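Local atomic coordinates of peptide-binding protein (Photobacterium damsela subsp. piscicida, PDB entry 6SQX), a protein that cleaves the peptidoglycan of potentially competing bacteria, acting as a secreted D,L-endopeptidase of the NlpC/P60 cysteine peptidase family. Residues 179-187 with 253-261; 376-384 with 395-403. One frame throughout, in Å; residues are numbered along the deposited sequence.

Interaction 1 (179-187 with 253-261); sequences SALWTGTPI and LEAGSILPE. With EDO (1,2-ethanediol), chain N.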
loop_
_atom_site.group_PDB
_atom_site.type_symbol
_atom_site.label_atom_id
_atom_site.label_comp_id
_atom_site.label_asym_id
_atom_site.label_seq_id
_atom_site.Cartn_x
_atom_site.Cartn_y
_atom_site.Cartn_z
ATOM N N SER A 179 1.356 6.122 -4.437
ATOM C CA SER A 179 0.301 5.333 -3.804
ATOM C C SER A 179 -0.890 5.223 -4.743
ATOM O O SER A 179 -1.023 6.005 -5.686
ATOM C CB SER A 179 -0.200 5.994 -2.515
ATOM O OG SER A 179 0.877 6.105 -1.598
ATOM N N ALA A 180 -1.792 4.284 -4.433
ATOM C CA ALA A 180 -3.068 4.181 -5.134
ATOM C C ALA A 180 -4.172 4.403 -4.109
ATOM O O ALA A 180 -4.309 3.602 -3.172
ATOM C CB ALA A 180 -3.234 2.782 -5.736
ATOM N N LEU A 181 -4.956 5.478 -4.278
ATOM C CA LEU A 181 -6.062 5.797 -3.367
ATOM C C LEU A 181 -7.402 5.512 -4.024
ATOM O O LEU A 181 -7.626 5.880 -5.180
ATOM C CB LEU A 181 -6.031 7.278 -2.913
ATOM C CG LEU A 181 -4.825 7.768 -2.120
ATOM C CD1 LEU A 181 -4.959 9.259 -1.803
ATOM C CD2 LEU A 181 -4.653 6.954 -0.862
ATOM N N TRP A 182 -8.302 4.909 -3.258
ATOM C CA TRP A 182 -9.566 4.473 -3.822
ATOM C C TRP A 182 -10.662 5.525 -3.680
ATOM O O TRP A 182 -10.682 6.325 -2.738
ATOM C CB TRP A 182 -10.011 3.191 -3.096
ATOM C CG TRP A 182 -8.912 2.178 -3.038
ATOM C CD1 TRP A 182 -8.374 1.634 -1.919
ATOM C CD2 TRP A 182 -8.163 1.630 -4.148
ATOM N NE1 TRP A 182 -7.336 0.790 -2.238
ATOM C CE2 TRP A 182 -7.187 0.759 -3.600
ATOM C CE3 TRP A 182 -8.207 1.810 -5.534
ATOM C CZ2 TRP A 182 -6.290 0.046 -4.391
ATOM C CZ3 TRP A 182 -7.313 1.079 -6.329
ATOM C CH2 TRP A 182 -6.371 0.208 -5.752
ATOM N N THR A 183 -11.628 5.476 -4.611
ATOM C CA THR A 183 -12.820 6.302 -4.496
ATOM C C THR A 183 -13.390 6.160 -3.095
ATOM O O THR A 183 -13.518 5.049 -2.568
ATOM C CB THR A 183 -13.848 5.765 -5.511
ATOM O OG1 THR A 183 -13.334 5.951 -6.828
ATOM C CG2 THR A 183 -15.202 6.492 -5.363
ATOM N N GLY A 184 -13.747 7.300 -2.488
ATOM C CA GLY A 184 -14.284 7.323 -1.135
ATOM C C GLY A 184 -13.290 7.758 -0.068
ATOM O O GLY A 184 -13.715 7.977 1.082
ATOM N N THR A 185 -11.984 7.842 -0.401
ATOM C CA THR A 185 -10.975 8.106 0.638
ATOM C C THR A 185 -11.104 9.540 1.152
ATOM O O THR A 185 -11.051 10.472 0.348
ATOM C CB THR A 185 -9.560 7.922 0.073
ATOM O OG1 THR A 185 -9.393 6.578 -0.429
ATOM C CG2 THR A 185 -8.539 8.112 1.168
ATOM N N PRO A 186 -11.247 9.745 2.469
ATOM C CA PRO A 186 -11.218 11.114 3.029
ATOM C C PRO A 186 -9.830 11.738 2.866
ATOM O O PRO A 186 -8.803 11.119 3.178
ATOM C CB PRO A 186 -11.547 10.896 4.515
ATOM C CG PRO A 186 -12.270 9.595 4.583
ATOM C CD PRO A 186 -11.520 8.751 3.528
ATOM N N ILE A 187 -9.797 12.969 2.357
ATOM C CA ILE A 187 -8.539 13.661 2.083
ATOM C C ILE A 187 -8.652 15.120 2.502
ATOM O O ILE A 187 -9.716 15.615 2.869
ATOM C CB ILE A 187 -8.117 13.569 0.593
ATOM C CG1 ILE A 187 -9.247 14.177 -0.270
ATOM C CG2 ILE A 187 -7.830 12.102 0.216
ATOM C CD1 ILE A 187 -8.956 14.252 -1.736
ATOM N N LEU A 253 -14.715 -0.501 -9.316
ATOM C CA LEU A 253 -14.742 -0.493 -7.846
ATOM C C LEU A 253 -13.664 -1.442 -7.333
ATOM O O LEU A 253 -13.625 -2.617 -7.728
ATOM C CB LEU A 253 -16.118 -0.994 -7.374
ATOM C CG LEU A 253 -16.370 -1.171 -5.876
ATOM C CD1 LEU A 253 -16.223 0.192 -5.152
ATOM C CD2 LEU A 253 -17.737 -1.808 -5.626
ATOM N N GLU A 254 -12.784 -0.949 -6.448
ATOM C CA GLU A 254 -11.597 -1.679 -6.018
ATOM C C GLU A 254 -11.729 -2.104 -4.565
ATOM O O GLU A 254 -12.228 -1.342 -3.708
ATOM C CB GLU A 254 -10.350 -0.800 -6.142
ATOM C CG GLU A 254 -10.012 -0.466 -7.592
ATOM C CD GLU A 254 -8.944 -1.373 -8.235
ATOM O OE1 GLU A 254 -8.502 -2.347 -7.571
ATOM O OE2 GLU A 254 -8.588 -1.087 -9.407
ATOM N N ALA A 255 -11.263 -3.313 -4.259
ATOM C CA ALA A 255 -11.182 -3.723 -2.859
ATOM C C ALA A 255 -10.374 -2.695 -2.061
ATOM O O ALA A 255 -9.440 -2.066 -2.578
ATOM C CB ALA A 255 -10.551 -5.114 -2.742
ATOM N N GLY A 256 -10.760 -2.532 -0.803
ATOM C CA GLY A 256 -10.199 -1.494 0.056
ATOM C C GLY A 256 -11.069 -0.261 0.145
ATOM O O GLY A 256 -10.945 0.503 1.103
ATOM N N SER A 257 -11.964 -0.051 -0.826
ATOM C CA SER A 257 -12.884 1.072 -0.759
ATOM C C SER A 257 -13.874 0.873 0.382
ATOM O O SER A 257 -14.268 -0.243 0.713
ATOM C CB SER A 257 -13.709 1.147 -2.044
ATOM O OG SER A 257 -12.854 1.249 -3.169
ATOM N N ILE A 258 -14.313 1.986 0.962
ATOM C CA ILE A 258 -15.229 2.013 2.071
ATOM C C ILE A 258 -16.294 3.044 1.711
ATOM O O ILE A 258 -16.001 4.241 1.585
ATOM C CB ILE A 258 -14.513 2.342 3.391
ATOM C CG1 ILE A 258 -13.448 1.278 3.707
ATOM C CG2 ILE A 258 -15.497 2.468 4.563
ATOM C CD1 ILE A 258 -12.452 1.781 4.819
ATOM N N LEU A 259 -17.526 2.580 1.475
ATOM C CA LEU A 259 -18.519 3.452 0.871
ATOM C C LEU A 259 -19.874 3.266 1.536
ATOM O O LEU A 259 -20.167 2.189 2.077
ATOM C CB LEU A 259 -18.677 3.123 -0.624
ATOM C CG LEU A 259 -17.420 3.427 -1.474
ATOM C CD1 LEU A 259 -17.518 2.706 -2.846
ATOM C CD2 LEU A 259 -17.282 4.959 -1.679
ATOM N N PRO A 260 -20.719 4.300 1.521
ATOM C CA PRO A 260 -22.070 4.173 2.085
ATOM C C PRO A 260 -22.942 3.189 1.309
ATOM O O PRO A 260 -22.766 2.965 0.106
ATOM C CB PRO A 260 -22.650 5.596 1.959
ATOM C CG PRO A 260 -21.447 6.499 1.862
ATOM C CD PRO A 260 -20.430 5.678 1.070
ATOM N N GLU A 261 -23.947 2.663 2.014
ATOM C CA GLU A 261 -24.921 1.787 1.392
ATOM C C GLU A 261 -26.271 2.030 2.065
ATOM O O GLU A 261 -26.357 2.196 3.287
ATOM C CB GLU A 261 -24.467 0.322 1.580
ATOM C CG GLU A 261 -25.523 -0.753 1.302
ATOM C CD GLU A 261 -26.325 -1.126 2.550
ATOM O OE1 GLU A 261 -27.569 -1.025 2.502
ATOM O OE2 GLU A 261 -25.715 -1.527 3.585
HETATM C C1 EDO N . -9.011 2.410 -12.449
HETATM O O1 EDO N . -10.006 3.219 -11.823
HETATM C C2 EDO N . -8.462 1.449 -11.396
HETATM O O2 EDO N . -9.379 0.398 -11.137
HETATM O O HOH W 1 -12.968 4.367 0.036
HETATM O O HOH W 2 -14.270 5.919 2.814
#
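Two type II beta turns meet here: Trp182–Thr185, between strands 177-181 and 186-192 in the SH3b1-type region, and Glu254–Ser257, between strands 252-254 and 259-262. The five-stranded sheets that strands 186-192 and 259-262 belong to share one strand order, consistent with a junction between two related SH3-like modules. Trp182 lays its indole against the second turn. Glu254 CB lies 3.7 Å from the centroid of the six-membered ring of Trp182, 25° off the ring normal, a CH-pi contact over the face. A bend at chi2 (-97°) then runs the Glu254 chain along that face, leaving carboxylate and indole planes only 21° apart. Ala255 O takes the same face nearer the pyrrole, 3.6 Å from Trp182 NE1.

Each turn is braced internally: Thr185 OG1 donates to Trp182 O (2.7 Å) and Ser257 OG to Glu254 O (2.7 Å), both in the carbonyl plane. Ser257 OG also abuts Trp182 CB at 3.4 Å. Beyond the indole, Leu259 CD2 presses on Gly184 CA (3.9 Å), where no side chain intervenes. No direct hydrogen bond crosses; two waters do that work. One accepts from Ile258 N (2.9 Å) and is bonded to Thr183 O; the other bridges Gly184 O and Ile258 O, at 2.7 Å from Ile258 O.

The Glu254 carboxylate forms salt bridges with Lys238 and with Arg330 of helix 326-334, and Arg330 also bonds Ala255 O. Phe320 and Asn148 touch Trp182, Pro269 of strand 265-271 meets Thr183 and Leu259, and helix 50-64 packs Phe60 and Tyr64 on Ile258.

Interaction 2 (376-384 with 395-403); sequences QLIPFMTLV and HIGLYMGTT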
loop_
_atom_site.group_PDB
_atom_site.type_symbol
_atom_site.label_atom_id
_atom_site.label_comp_id
_atom_site.label_asym_id
_atom_site.label_seq_id
_atom_site.Cartn_x
_atom_site.Cartn_y
_atom_site.Cartn_z
ATOM N N GLN A 376 6.294 -14.244 21.258
ATOM C CA GLN A 376 5.356 -15.132 20.580
ATOM C C GLN A 376 4.873 -14.450 19.304
ATOM O O GLN A 376 4.269 -13.373 19.367
ATOM C CB GLN A 376 4.170 -15.448 21.494
ATOM C CG GLN A 376 3.026 -16.196 20.815
ATOM C CD GLN A 376 3.328 -17.674 20.569
ATOM O OE1 GLN A 376 4.177 -18.028 19.744
ATOM N NE2 GLN A 376 2.622 -18.545 21.286
ATOM N N LEU A 377 5.157 -15.064 18.152
ATOM C CA LEU A 377 4.685 -14.565 16.864
ATOM C C LEU A 377 3.294 -15.123 16.579
ATOM O O LEU A 377 2.957 -16.240 16.977
ATOM C CB LEU A 377 5.643 -14.997 15.753
ATOM C CG LEU A 377 7.084 -14.490 15.877
ATOM C CD1 LEU A 377 7.844 -14.742 14.600
ATOM C CD2 LEU A 377 7.109 -12.999 16.217
ATOM N N ILE A 378 2.472 -14.332 15.899
ATOM C CA ILE A 378 1.081 -14.710 15.667
ATOM C C ILE A 378 0.825 -14.779 14.168
ATOM O O ILE A 378 0.862 -13.738 13.491
ATOM C CB ILE A 378 0.112 -13.709 16.309
ATOM C CG1 ILE A 378 0.376 -13.600 17.814
ATOM C CG2 ILE A 378 -1.327 -14.105 15.994
ATOM C CD1 ILE A 378 -0.672 -12.779 18.577
ATOM N N PRO A 379 0.558 -15.960 13.612
ATOM C CA PRO A 379 0.218 -16.045 12.183
ATOM C C PRO A 379 -0.954 -15.140 11.858
ATOM O O PRO A 379 -1.925 -15.049 12.619
ATOM C CB PRO A 379 -0.152 -17.526 11.990
ATOM C CG PRO A 379 0.662 -18.246 13.064
ATOM C CD PRO A 379 0.640 -17.287 14.253
ATOM N N PHE A 380 -0.829 -14.443 10.732
ATOM C CA PHE A 380 -1.809 -13.503 10.199
ATOM C C PHE A 380 -1.821 -12.173 10.933
ATOM O O PHE A 380 -2.584 -11.274 10.522
ATOM C CB PHE A 380 -3.240 -14.067 10.104
ATOM C CG PHE A 380 -3.346 -15.282 9.206
ATOM C CD1 PHE A 380 -3.593 -15.155 7.832
ATOM C CD2 PHE A 380 -3.199 -16.554 9.725
ATOM C CE1 PHE A 380 -3.675 -16.276 7.007
ATOM C CE2 PHE A 380 -3.283 -17.676 8.907
ATOM C CZ PHE A 380 -3.533 -17.537 7.548
ATOM N N MET A 381 -0.983 -11.992 11.974
ATOM C CA MET A 381 -0.986 -10.769 12.764
ATOM C C MET A 381 0.422 -10.264 13.046
ATOM O O MET A 381 0.598 -9.465 13.975
ATOM C CB MET A 381 -1.777 -10.978 14.077
ATOM C CG MET A 381 -3.271 -11.025 13.851
ATOM S SD MET A 381 -3.943 -9.415 13.326
ATOM C CE MET A 381 -5.388 -9.971 12.443
ATOM N N THR A 382 1.427 -10.724 12.310
ATOM C CA THR A 382 2.806 -10.294 12.517
ATOM C C THR A 382 3.394 -9.919 11.180
ATOM O O THR A 382 3.268 -10.685 10.228
ATOM C CB THR A 382 3.632 -11.451 13.086
ATOM O OG1 THR A 382 2.982 -11.966 14.258
ATOM C CG2 THR A 382 5.048 -10.979 13.454
ATOM N N LEU A 383 4.040 -8.769 11.092
ATOM C CA LEU A 383 4.733 -8.357 9.889
ATOM C C LEU A 383 6.195 -8.763 10.012
ATOM O O LEU A 383 6.821 -8.546 11.054
ATOM C CB LEU A 383 4.656 -6.835 9.739
ATOM C CG LEU A 383 3.274 -6.184 9.827
ATOM C CD1 LEU A 383 3.330 -4.690 9.567
ATOM C CD2 LEU A 383 2.314 -6.856 8.810
ATOM N N VAL A 384 6.751 -9.347 8.964
ATOM C CA VAL A 384 8.182 -9.625 8.879
ATOM C C VAL A 384 8.775 -8.671 7.859
ATOM O O VAL A 384 8.302 -8.616 6.717
ATOM C CB VAL A 384 8.465 -11.085 8.473
ATOM C CG1 VAL A 384 9.957 -11.415 8.714
ATOM C CG2 VAL A 384 7.575 -12.039 9.265
ATOM N N HIS A 395 11.698 -4.702 2.119
ATOM C CA HIS A 395 10.644 -5.667 1.833
ATOM C C HIS A 395 9.866 -5.926 3.112
ATOM O O HIS A 395 10.402 -5.771 4.220
ATOM C CB HIS A 395 11.183 -6.999 1.283
ATOM C CG HIS A 395 10.094 -7.892 0.779
ATOM N ND1 HIS A 395 9.149 -7.461 -0.134
ATOM C CD2 HIS A 395 9.757 -9.159 1.118
ATOM C CE1 HIS A 395 8.296 -8.449 -0.367
ATOM N NE2 HIS A 395 8.636 -9.484 0.382
ATOM N N ILE A 396 8.587 -6.298 2.966
ATOM C CA ILE A 396 7.785 -6.644 4.130
ATOM C C ILE A 396 6.746 -7.668 3.680
ATOM O O ILE A 396 6.313 -7.661 2.517
ATOM C CB ILE A 396 7.180 -5.362 4.779
ATOM C CG1 ILE A 396 6.559 -5.658 6.145
ATOM C CG2 ILE A 396 6.145 -4.694 3.826
ATOM C CD1 ILE A 396 6.319 -4.334 6.939
ATOM N N GLY A 397 6.344 -8.540 4.602
ATOM C CA GLY A 397 5.253 -9.473 4.339
ATOM C C GLY A 397 4.516 -9.821 5.617
ATOM O O GLY A 397 4.919 -9.427 6.725
ATOM N N LEU A 398 3.412 -10.547 5.473
ATOM C CA LEU A 398 2.562 -10.940 6.594
ATOM C C LEU A 398 2.875 -12.388 6.967
ATOM O O LEU A 398 2.569 -13.304 6.203
ATOM C CB LEU A 398 1.080 -10.789 6.227
ATOM C CG LEU A 398 0.089 -11.242 7.309
ATOM C CD1 LEU A 398 0.254 -10.352 8.539
ATOM C CD2 LEU A 398 -1.340 -11.226 6.764
ATOM N N TYR A 399 3.501 -12.603 8.121
ATOM C CA TYR A 399 3.794 -13.955 8.595
ATOM C C TYR A 399 2.522 -14.787 8.671
ATOM O O TYR A 399 1.511 -14.337 9.213
ATOM C CB TYR A 399 4.377 -13.825 10.002
ATOM C CG TYR A 399 4.727 -15.129 10.685
ATOM C CD1 TYR A 399 5.752 -15.942 10.201
ATOM C CD2 TYR A 399 4.074 -15.525 11.853
ATOM C CE1 TYR A 399 6.099 -17.140 10.858
ATOM C CE2 TYR A 399 4.416 -16.699 12.517
ATOM C CZ TYR A 399 5.427 -17.505 12.024
ATOM O OH TYR A 399 5.737 -18.657 12.708
ATOM N N MET A 400 2.576 -16.013 8.123
ATOM C CA MET A 400 1.417 -16.906 8.108
ATOM C C MET A 400 1.668 -18.208 8.857
ATOM O O MET A 400 0.845 -19.109 8.784
ATOM C CB MET A 400 0.960 -17.211 6.675
ATOM C CG MET A 400 0.154 -16.065 6.074
ATOM S SD MET A 400 -0.251 -16.408 4.330
ATOM C CE MET A 400 -1.180 -17.965 4.454
ATOM N N GLY A 401 2.759 -18.322 9.613
ATOM C CA GLY A 401 3.050 -19.586 10.269
ATOM C C GLY A 401 4.026 -20.444 9.482
ATOM O O GLY A 401 5.005 -19.922 8.922
ATOM N N THR A 402 3.772 -21.760 9.427
ATOM C CA THR A 402 4.684 -22.700 8.776
ATOM C C THR A 402 3.922 -23.647 7.850
ATOM O O THR A 402 2.687 -23.746 7.893
ATOM C CB THR A 402 5.466 -23.530 9.822
ATOM O OG1 THR A 402 4.554 -24.286 10.625
ATOM C CG2 THR A 402 6.298 -22.631 10.733
ATOM N N THR A 403 4.685 -24.362 7.015
ATOM C CA THR A 403 4.140 -25.417 6.175
ATOM C C THR A 403 5.239 -26.450 5.955
ATOM O O THR A 403 6.419 -26.190 6.197
ATOM C CB THR A 403 3.624 -24.836 4.840
ATOM O OG1 THR A 403 2.749 -25.770 4.196
ATOM C CG2 THR A 403 4.761 -24.487 3.891
#
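Tyr399 is the main bump, its ring set between Leu377 CD1 over one face and the backbone N of Gly401 over the other. With CG anti to the backbone N (chi1 179°), the ring reaches back to Leu377, whose CB is 3.9 Å from Tyr399 CE2. Pro379 lies alongside, pointing the same way, and fits its CB against the Met400–Gly401 peptide. Val384 CG2 fills the hollow at the root of the tyrosine, 3.7 Å from Tyr399 CB, where Gly397 adds no side chain.

The frame is the antiparallel hairpin of strands 382-387 and 395-405, within the central sheet of the NlpC/P60 domain. Val384 and Gly397 form a hydrogen-bonded pair, Val384 N to Gly397 O and back. Just before strand 382-387, the type II turn Ile378–Met381 brings Phe380 N to Tyr399 O (2.8 Å, N-H...O 165°).

On the other face Leu398 CD1 wedges between Thr382 O (3.5 Å) and Phe380 O (3.6 Å), a buried carbonyl with no polar partner, and meets Leu383 CD2. Met400 lays CG over a Phe380 face, 4.3 Å from the centroid; SD lies obliquely off the ring, a Met-aromatic contact, and the bend at chi3 (59°) turns CE back to Phe380 CZ at 3.9 Å.

Both contacts are buried, but they hold different elements: interaction 1 brings together segments 66 residues apart at their closest ends, meeting through turns that each link a two-stranded to a five-stranded sheet, whereas interaction 2 pairs neighbouring strands within one sheet of the peptidase domain. Their chemistry follows. Interaction 2 buries twice the area (650 against 326 Å²), carries four direct backbone hydrogen bonds and is otherwise largely apolar; interaction 1 has none, and relies on an indole face, waters and a carboxylate held by outside charges. The centres of interactions 1 and 2 lie 26 Å apart, their nearest atoms about 13 Å. Helix 326-334 meets both, through Arg330 at interaction 1 and through Leu328 and Phe332 at interaction 2.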